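Local structure of Iron(III) ABC transporter, periplasmic iron-compound-binding protein (Vibrio cholerae, 3TEF) at residues Asp158-Gly166 / His211-Asp222; Asn168-Arg177 / Val193-Ser204. The protein probably binds iron-loaded catecholate siderophores in the periplasm and delivers them to an ABC transporter for iron uptake. One frame throughout, in Å; residues are numbered along the deposited sequence.

Interaction 1: Asp158-Gly166 / His211-Asp222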
# COMPACT_ATOMS: atom_id res chain seq x y z
N ASP A 158 14.26 -15.21 -9.01
CA ASP A 158 12.84 -14.99 -9.22
C ASP A 158 12.07 -15.03 -7.91
O ASP A 158 12.52 -15.59 -6.91
CB ASP A 158 12.28 -16.05 -10.18
CG ASP A 158 12.45 -17.47 -9.65
OD1 ASP A 158 13.60 -17.97 -9.64
OD2 ASP A 158 11.44 -18.09 -9.25
N ALA A 159 10.90 -14.39 -7.91
CA ALA A 159 10.01 -14.47 -6.76
C ALA A 159 8.59 -14.65 -7.25
O ALA A 159 8.21 -14.13 -8.30
CB ALA A 159 10.12 -13.22 -5.91
N MET A 160 7.82 -15.39 -6.47
CA MET A 160 6.41 -15.54 -6.74
C MET A 160 5.69 -14.85 -5.59
O MET A 160 6.02 -15.07 -4.43
CB MET A 160 6.03 -17.02 -6.77
CG MET A 160 4.56 -17.28 -7.04
SD MET A 160 4.15 -19.03 -7.05
CE MET A 160 5.00 -19.56 -8.54
N LEU A 161 4.74 -13.99 -5.93
CA LEU A 161 3.95 -13.29 -4.93
C LEU A 161 2.61 -13.99 -4.85
O LEU A 161 1.92 -14.10 -5.85
CB LEU A 161 3.77 -11.82 -5.33
CG LEU A 161 3.14 -10.80 -4.36
CD1 LEU A 161 1.67 -11.13 -4.03
CD2 LEU A 161 3.96 -10.65 -3.09
N VAL A 162 2.27 -14.50 -3.67
CA VAL A 162 1.01 -15.23 -3.49
C VAL A 162 0.20 -14.56 -2.40
O VAL A 162 0.71 -14.29 -1.32
CB VAL A 162 1.26 -16.70 -3.10
CG1 VAL A 162 -0.08 -17.43 -2.89
CG2 VAL A 162 2.07 -17.40 -4.18
N MET A 163 -1.07 -14.31 -2.69
CA MET A 163 -1.98 -13.82 -1.66
C MET A 163 -2.92 -14.94 -1.28
O MET A 163 -3.31 -15.73 -2.13
CB MET A 163 -2.78 -12.62 -2.17
CG MET A 163 -3.77 -12.10 -1.15
SD MET A 163 -4.42 -10.51 -1.63
CE MET A 163 -3.72 -9.48 -0.37
N SER A 164 -3.24 -15.04 0.01
CA SER A 164 -4.19 -16.03 0.50
C SER A 164 -5.37 -15.33 1.15
O SER A 164 -5.19 -14.44 1.98
CB SER A 164 -3.52 -16.98 1.49
OG SER A 164 -4.45 -17.85 2.11
N SER A 165 -6.57 -15.71 0.74
CA SER A 165 -7.77 -15.07 1.25
C SER A 165 -8.94 -16.05 1.18
O SER A 165 -9.30 -16.51 0.11
CB SER A 165 -8.10 -13.83 0.40
OG SER A 165 -9.29 -13.20 0.86
N GLY A 166 -9.51 -16.37 2.34
CA GLY A 166 -10.65 -17.25 2.40
C GLY A 166 -10.42 -18.59 1.73
O GLY A 166 -11.36 -19.20 1.19
N HIS A 211 5.73 -24.84 -10.27
CA HIS A 211 6.58 -23.76 -10.77
C HIS A 211 7.83 -23.53 -9.92
O HIS A 211 8.81 -22.96 -10.40
CB HIS A 211 5.77 -22.47 -10.93
CG HIS A 211 4.85 -22.48 -12.11
ND1 HIS A 211 3.51 -22.78 -12.01
CD2 HIS A 211 5.08 -22.25 -13.43
CE1 HIS A 211 2.95 -22.72 -13.21
NE2 HIS A 211 3.88 -22.40 -14.08
N ASN A 212 7.79 -23.98 -8.67
CA ASN A 212 8.98 -24.01 -7.83
C ASN A 212 9.74 -22.68 -7.78
O ASN A 212 10.87 -22.58 -8.29
CB ASN A 212 9.91 -25.13 -8.30
CG ASN A 212 10.96 -25.50 -7.27
OD1 ASN A 212 10.77 -25.29 -6.07
ND2 ASN A 212 12.08 -26.05 -7.73
N PRO A 213 9.15 -21.65 -7.16
CA PRO A 213 9.82 -20.35 -7.06
C PRO A 213 11.04 -20.43 -6.14
O PRO A 213 11.05 -21.22 -5.19
CB PRO A 213 8.75 -19.45 -6.43
CG PRO A 213 7.90 -20.40 -5.64
CD PRO A 213 7.86 -21.67 -6.45
N LYS A 214 12.06 -19.62 -6.42
CA LYS A 214 13.24 -19.55 -5.56
C LYS A 214 12.93 -18.75 -4.30
O LYS A 214 13.46 -19.02 -3.22
CB LYS A 214 14.41 -18.91 -6.31
CG LYS A 214 15.53 -19.88 -6.68
CD LYS A 214 15.29 -20.53 -8.04
CE LYS A 214 14.17 -21.56 -8.00
NZ LYS A 214 13.77 -22.00 -9.38
N THR A 215 12.06 -17.76 -4.45
CA THR A 215 11.60 -16.95 -3.33
C THR A 215 10.09 -16.88 -3.38
O THR A 215 9.50 -16.69 -4.45
CB THR A 215 12.17 -15.53 -3.41
OG1 THR A 215 13.59 -15.57 -3.24
CG2 THR A 215 11.56 -14.65 -2.32
N LEU A 216 9.47 -17.03 -2.22
CA LEU A 216 8.01 -17.04 -2.14
C LEU A 216 7.56 -15.96 -1.15
O LEU A 216 7.88 -16.02 0.04
CB LEU A 216 7.53 -18.42 -1.71
CG LEU A 216 6.04 -18.77 -1.68
CD1 LEU A 216 5.36 -18.45 -3.01
CD2 LEU A 216 5.88 -20.23 -1.33
N LEU A 217 6.84 -14.96 -1.65
CA LEU A 217 6.36 -13.86 -0.82
C LEU A 217 4.86 -14.03 -0.62
O LEU A 217 4.10 -14.07 -1.58
CB LEU A 217 6.63 -12.53 -1.51
CG LEU A 217 8.07 -12.37 -1.98
CD1 LEU A 217 8.27 -11.13 -2.84
CD2 LEU A 217 9.00 -12.34 -0.77
N VAL A 218 4.45 -14.13 0.64
CA VAL A 218 3.07 -14.49 0.94
C VAL A 218 2.37 -13.34 1.65
O VAL A 218 2.89 -12.79 2.62
CB VAL A 218 3.03 -15.73 1.85
CG1 VAL A 218 1.60 -16.08 2.24
CG2 VAL A 218 3.72 -16.90 1.16
N VAL A 219 1.17 -13.01 1.16
CA VAL A 219 0.33 -11.98 1.77
C VAL A 219 -0.93 -12.63 2.34
O VAL A 219 -1.76 -13.16 1.60
CB VAL A 219 -0.08 -10.90 0.71
CG1 VAL A 219 -0.99 -9.83 1.33
CG2 VAL A 219 1.16 -10.25 0.07
N ASP A 220 -1.05 -12.60 3.67
CA ASP A 220 -2.18 -13.22 4.36
C ASP A 220 -3.30 -12.20 4.51
O ASP A 220 -3.38 -11.50 5.51
CB ASP A 220 -1.74 -13.72 5.73
CG ASP A 220 -2.84 -14.46 6.48
OD1 ASP A 220 -3.91 -14.71 5.89
OD2 ASP A 220 -2.62 -14.80 7.67
N ARG A 221 -4.15 -12.11 3.50
CA ARG A 221 -5.17 -11.07 3.51
C ARG A 221 -6.10 -11.20 4.71
O ARG A 221 -6.59 -10.20 5.24
CB ARG A 221 -5.97 -11.11 2.21
CG ARG A 221 -7.06 -10.06 2.16
CD ARG A 221 -7.65 -9.99 0.76
NE ARG A 221 -8.71 -9.00 0.70
CZ ARG A 221 -9.97 -9.24 1.05
NH1 ARG A 221 -10.31 -10.45 1.48
NH2 ARG A 221 -10.88 -8.28 0.97
N ASP A 222 -6.33 -12.43 5.16
CA ASP A 222 -7.27 -12.64 6.25
C ASP A 222 -6.81 -11.98 7.55
O ASP A 222 -7.63 -11.63 8.39
CB ASP A 222 -7.54 -14.13 6.45
CG ASP A 222 -8.30 -14.73 5.28
OD1 ASP A 222 -9.03 -13.98 4.60
OD2 ASP A 222 -8.16 -15.95 5.04
O HOH W 1 -6.87 -18.25 3.11
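Strands 158-165 and 215-220 run side by side in parallel, their axes 4.7 Å apart at closest approach and 23° from aligned. Each of Met160, Val162 and Ser164 in the first strand lends its N-H to one residue of segment 211-222 and its carbonyl to the next but one, as where Val162 N donates to Leu217 O at 2.8 Å and Val162 O accepts from Val219 N. Side chains alternate between two faces. On one, Leu161 CD2 lies 3.6 Å from Leu217 CB, the two leucines crossing at about a right angle. On the other, Val162 CG2 meets Leu216 CD1 at 3.6 Å, under Ile208 of helix 205-211. Parallel pairing with helices packed against the sheet illustrates the alpha/beta build of a periplasmic binding protein lobe. Polar side chains tie both ends. Asp158 OD2, also bonded to Thr190, is approached by Lys214 N from above its carboxylate plane at 3.3 Å. At the far end Asp222 OD2 turns its syn lone pair to Gly166 N, 3.0 Å away. Arg221, fully extended from CG to NE, carries NH1 to Ser165 OG at 3.0 Å, while its NE bonds Tyr261.

Interaction 2: Asn168-Arg177 / Val193-Ser204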
# COMPACT_ATOMS: atom_id res chain seq x y z
N ASN A 168 -8.58 -18.97 -0.92
CA ASN A 168 -8.17 -18.71 -2.31
C ASN A 168 -6.73 -18.26 -2.37
O ASN A 168 -6.34 -17.34 -1.66
CB ASN A 168 -9.02 -17.59 -2.92
CG ASN A 168 -10.48 -17.93 -2.97
OD1 ASN A 168 -11.32 -17.16 -2.51
ND2 ASN A 168 -10.81 -19.08 -3.56
N LEU A 169 -5.93 -18.92 -3.21
CA LEU A 169 -4.57 -18.46 -3.47
C LEU A 169 -4.58 -17.74 -4.81
O LEU A 169 -5.10 -18.27 -5.79
CB LEU A 169 -3.61 -19.65 -3.56
CG LEU A 169 -3.44 -20.48 -2.29
CD1 LEU A 169 -2.40 -21.56 -2.51
CD2 LEU A 169 -3.04 -19.57 -1.14
N THR A 170 -4.02 -16.54 -4.85
CA THR A 170 -3.90 -15.78 -6.09
C THR A 170 -2.47 -15.30 -6.26
O THR A 170 -1.72 -15.19 -5.28
CB THR A 170 -4.86 -14.58 -6.12
OG1 THR A 170 -4.66 -13.78 -4.95
CG2 THR A 170 -6.32 -15.04 -6.17
N THR A 171 -2.08 -15.03 -7.50
CA THR A 171 -0.74 -14.54 -7.78
C THR A 171 -0.80 -13.21 -8.54
O THR A 171 -1.76 -12.93 -9.26
CB THR A 171 0.12 -15.59 -8.51
OG1 THR A 171 1.49 -15.16 -8.53
CG2 THR A 171 -0.37 -15.80 -9.94
N PHE A 172 0.24 -12.40 -8.35
CA PHE A 172 0.32 -11.07 -8.92
C PHE A 172 1.73 -10.90 -9.47
O PHE A 172 2.67 -11.43 -8.89
CB PHE A 172 0.12 -10.03 -7.81
CG PHE A 172 -1.26 -10.01 -7.22
CD1 PHE A 172 -2.16 -9.02 -7.58
CD2 PHE A 172 -1.65 -10.95 -6.27
CE1 PHE A 172 -3.43 -8.99 -7.04
CE2 PHE A 172 -2.92 -10.92 -5.72
CZ PHE A 172 -3.81 -9.93 -6.10
N GLY A 173 1.86 -10.15 -10.55
CA GLY A 173 3.17 -9.94 -11.16
C GLY A 173 3.63 -8.49 -11.18
O GLY A 173 3.17 -7.67 -10.38
N ALA A 174 4.53 -8.17 -12.11
CA ALA A 174 5.19 -6.87 -12.14
C ALA A 174 4.26 -5.70 -12.41
O ALA A 174 4.53 -4.57 -11.99
CB ALA A 174 6.34 -6.88 -13.15
N ASN A 175 3.17 -5.96 -13.13
CA ASN A 175 2.25 -4.89 -13.50
C ASN A 175 0.98 -4.92 -12.67
O ASN A 175 -0.13 -4.74 -13.16
CB ASN A 175 1.95 -4.97 -15.00
CG ASN A 175 3.20 -4.74 -15.84
OD1 ASN A 175 3.95 -3.79 -15.61
ND2 ASN A 175 3.44 -5.62 -16.80
N SER A 176 1.18 -5.13 -11.37
CA SER A 176 0.09 -5.28 -10.43
C SER A 176 0.30 -4.33 -9.26
O SER A 176 1.28 -3.57 -9.21
CB SER A 176 0.08 -6.71 -9.89
OG SER A 176 1.13 -6.89 -8.95
N ARG A 177 -0.62 -4.38 -8.31
CA ARG A 177 -0.49 -3.58 -7.11
C ARG A 177 0.79 -3.92 -6.36
O ARG A 177 1.24 -3.15 -5.52
CB ARG A 177 -1.70 -3.81 -6.20
CG ARG A 177 -1.87 -5.26 -5.75
CD ARG A 177 -3.25 -5.46 -5.15
NE ARG A 177 -3.45 -4.64 -3.95
CZ ARG A 177 -4.63 -4.23 -3.51
NH1 ARG A 177 -5.75 -4.55 -4.17
NH2 ARG A 177 -4.71 -3.49 -2.41
N VAL A 193 3.10 -13.33 -15.31
CA VAL A 193 1.65 -13.36 -15.24
C VAL A 193 1.02 -12.50 -16.34
O VAL A 193 -0.08 -11.95 -16.17
CB VAL A 193 1.14 -12.88 -13.87
CG1 VAL A 193 1.80 -13.68 -12.75
CG2 VAL A 193 1.44 -11.41 -13.70
N SER A 194 1.72 -12.38 -17.47
CA SER A 194 1.23 -11.68 -18.66
C SER A 194 0.46 -10.40 -18.31
O SER A 194 0.83 -9.69 -17.37
CB SER A 194 0.36 -12.61 -19.52
OG SER A 194 1.13 -13.63 -20.14
N LYS A 195 -0.59 -10.10 -19.07
CA LYS A 195 -1.43 -8.94 -18.77
C LYS A 195 -2.27 -9.25 -17.54
O LYS A 195 -3.00 -10.23 -17.52
CB LYS A 195 -2.32 -8.58 -19.96
CG LYS A 195 -3.00 -7.22 -19.86
CD LYS A 195 -4.07 -7.21 -18.79
CE LYS A 195 -5.34 -6.52 -19.26
NZ LYS A 195 -5.23 -5.03 -19.28
N GLU A 196 -2.17 -8.40 -16.53
CA GLU A 196 -2.80 -8.72 -15.25
C GLU A 196 -4.25 -8.28 -15.16
O GLU A 196 -4.88 -7.87 -16.14
CB GLU A 196 -2.01 -8.11 -14.10
CG GLU A 196 -0.54 -8.36 -14.23
CD GLU A 196 0.10 -8.75 -12.92
OE1 GLU A 196 -0.61 -9.21 -11.98
OE2 GLU A 196 1.34 -8.60 -12.84
N SER A 197 -4.78 -8.39 -13.95
CA SER A 197 -6.10 -7.89 -13.64
C SER A 197 -6.06 -7.43 -12.19
O SER A 197 -5.24 -7.92 -11.41
CB SER A 197 -7.14 -8.99 -13.83
OG SER A 197 -6.91 -10.08 -12.96
N SER A 198 -6.93 -6.50 -11.85
CA SER A 198 -7.01 -5.94 -10.50
C SER A 198 -6.77 -6.94 -9.37
O SER A 198 -5.87 -6.75 -8.54
CB SER A 198 -8.36 -5.26 -10.30
OG SER A 198 -9.42 -6.16 -10.60
N HIS A 199 -7.56 -8.01 -9.34
CA HIS A 199 -7.59 -8.94 -8.21
C HIS A 199 -6.69 -10.17 -8.31
O HIS A 199 -6.88 -11.13 -7.55
CB HIS A 199 -9.04 -9.38 -7.93
CG HIS A 199 -9.68 -10.12 -9.07
ND1 HIS A 199 -9.23 -10.05 -10.36
CD2 HIS A 199 -10.75 -10.95 -9.09
CE1 HIS A 199 -9.99 -10.81 -11.14
NE2 HIS A 199 -10.92 -11.36 -10.39
N GLY A 200 -5.74 -10.16 -9.23
CA GLY A 200 -4.81 -11.27 -9.37
C GLY A 200 -5.34 -12.46 -10.15
O GLY A 200 -6.47 -12.42 -10.66
N ASP A 201 -4.53 -13.50 -10.27
CA ASP A 201 -4.93 -14.71 -10.98
C ASP A 201 -4.99 -15.89 -10.02
O ASP A 201 -4.11 -16.06 -9.18
CB ASP A 201 -3.94 -15.03 -12.10
CG ASP A 201 -4.08 -14.09 -13.29
OD1 ASP A 201 -5.04 -14.26 -14.07
OD2 ASP A 201 -3.24 -13.18 -13.44
N LEU A 202 -6.03 -16.69 -10.16
CA LEU A 202 -6.23 -17.81 -9.25
C LEU A 202 -5.21 -18.92 -9.48
O LEU A 202 -5.02 -19.37 -10.61
CB LEU A 202 -7.66 -18.37 -9.37
CG LEU A 202 -8.07 -19.34 -8.25
CD1 LEU A 202 -8.25 -18.61 -6.92
CD2 LEU A 202 -9.34 -20.08 -8.63
N ILE A 203 -4.58 -19.37 -8.41
CA ILE A 203 -3.64 -20.48 -8.47
C ILE A 203 -3.99 -21.54 -7.43
O ILE A 203 -5.13 -21.64 -6.99
CB ILE A 203 -2.18 -19.99 -8.31
CG1 ILE A 203 -2.01 -19.24 -6.99
CG2 ILE A 203 -1.81 -19.07 -9.47
CD1 ILE A 203 -0.53 -18.99 -6.62
N SER A 204 -3.00 -22.35 -7.05
CA SER A 204 -3.21 -23.46 -6.14
C SER A 204 -1.87 -23.85 -5.56
O SER A 204 -0.83 -23.33 -5.98
CB SER A 204 -3.79 -24.65 -6.90
OG SER A 204 -2.89 -25.05 -7.93
O HOH W 2 -6.82 -21.16 -4.79
O HOH W 3 -3.19 -5.61 -9.00
O HOH W 4 -6.47 -6.66 -6.10
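The Phe172 ring lies against the turn 197-200, with Gly200 CA over one face, 3.8 Å from the ring centroid in a CH-pi contact. Ser198 O approaches in the ring plane, 3.6 Å from Phe172 CE1, and Phe178 meets the same ring edge-to-face. With CG beside its own backbone N (chi1 -67°), Phe172 swings its ring back over segment 193-204, although its CA–CB bond points away from that segment. Gly200 closes the type I turn from Ser197 with positive phi and lays its CA on the ring face.

Beyond the turn, strands 168-172 and 201-202 pair antiparallel in the mixed sheet of one lobe of this periplasmic binding protein, a member of the solute-binding protein 8 family. Thr171 and Asp201 form the hydrogen-bonded pair, Thr171 N reaching Asp201 O at 2.8 Å. Ile203 then crosses Thr171 at about a right angle, CG2 against CG2 at 3.6 Å, while Thr171 OG1, anti to its N (chi1 -169°), bonds Leu161 O. Toward the loop end, Glu196 offers the syn lone pair of OE1 to Gly173 N at 3.0 Å, and Val193 CG2 presses on Gly173 CA at 3.4 Å.

Water joins Arg177 N to Ser198 O, and a second water links that carbonyl to Arg177 NH1. Past the short strand pairing, polar backbone atoms thus find partners outside regular pairing, in a carboxylate and in water.

In the fold
Interaction 2 is nested within the chain loop that interaction 1 closes: strand 158-165 leads directly into 168-172, the 193-204 segment follows, and helix 205-211 connects it to strand 215-220. The two centres lie about 10 Å apart, on the same side of the chain's centre, in one mixed sheet. Strand 158-165 stands between 215-220, parallel to it, and 168-172, antiparallel to it, so the sheet passes from interaction 1 to interaction 2 without a break. Met163 N lies 2.8 Å from Thr170 O at that seam. Helix 205-211 packs on side chains of both contacts. Together they show how a parallel core can be widened by an antiparallel edge within one lobe.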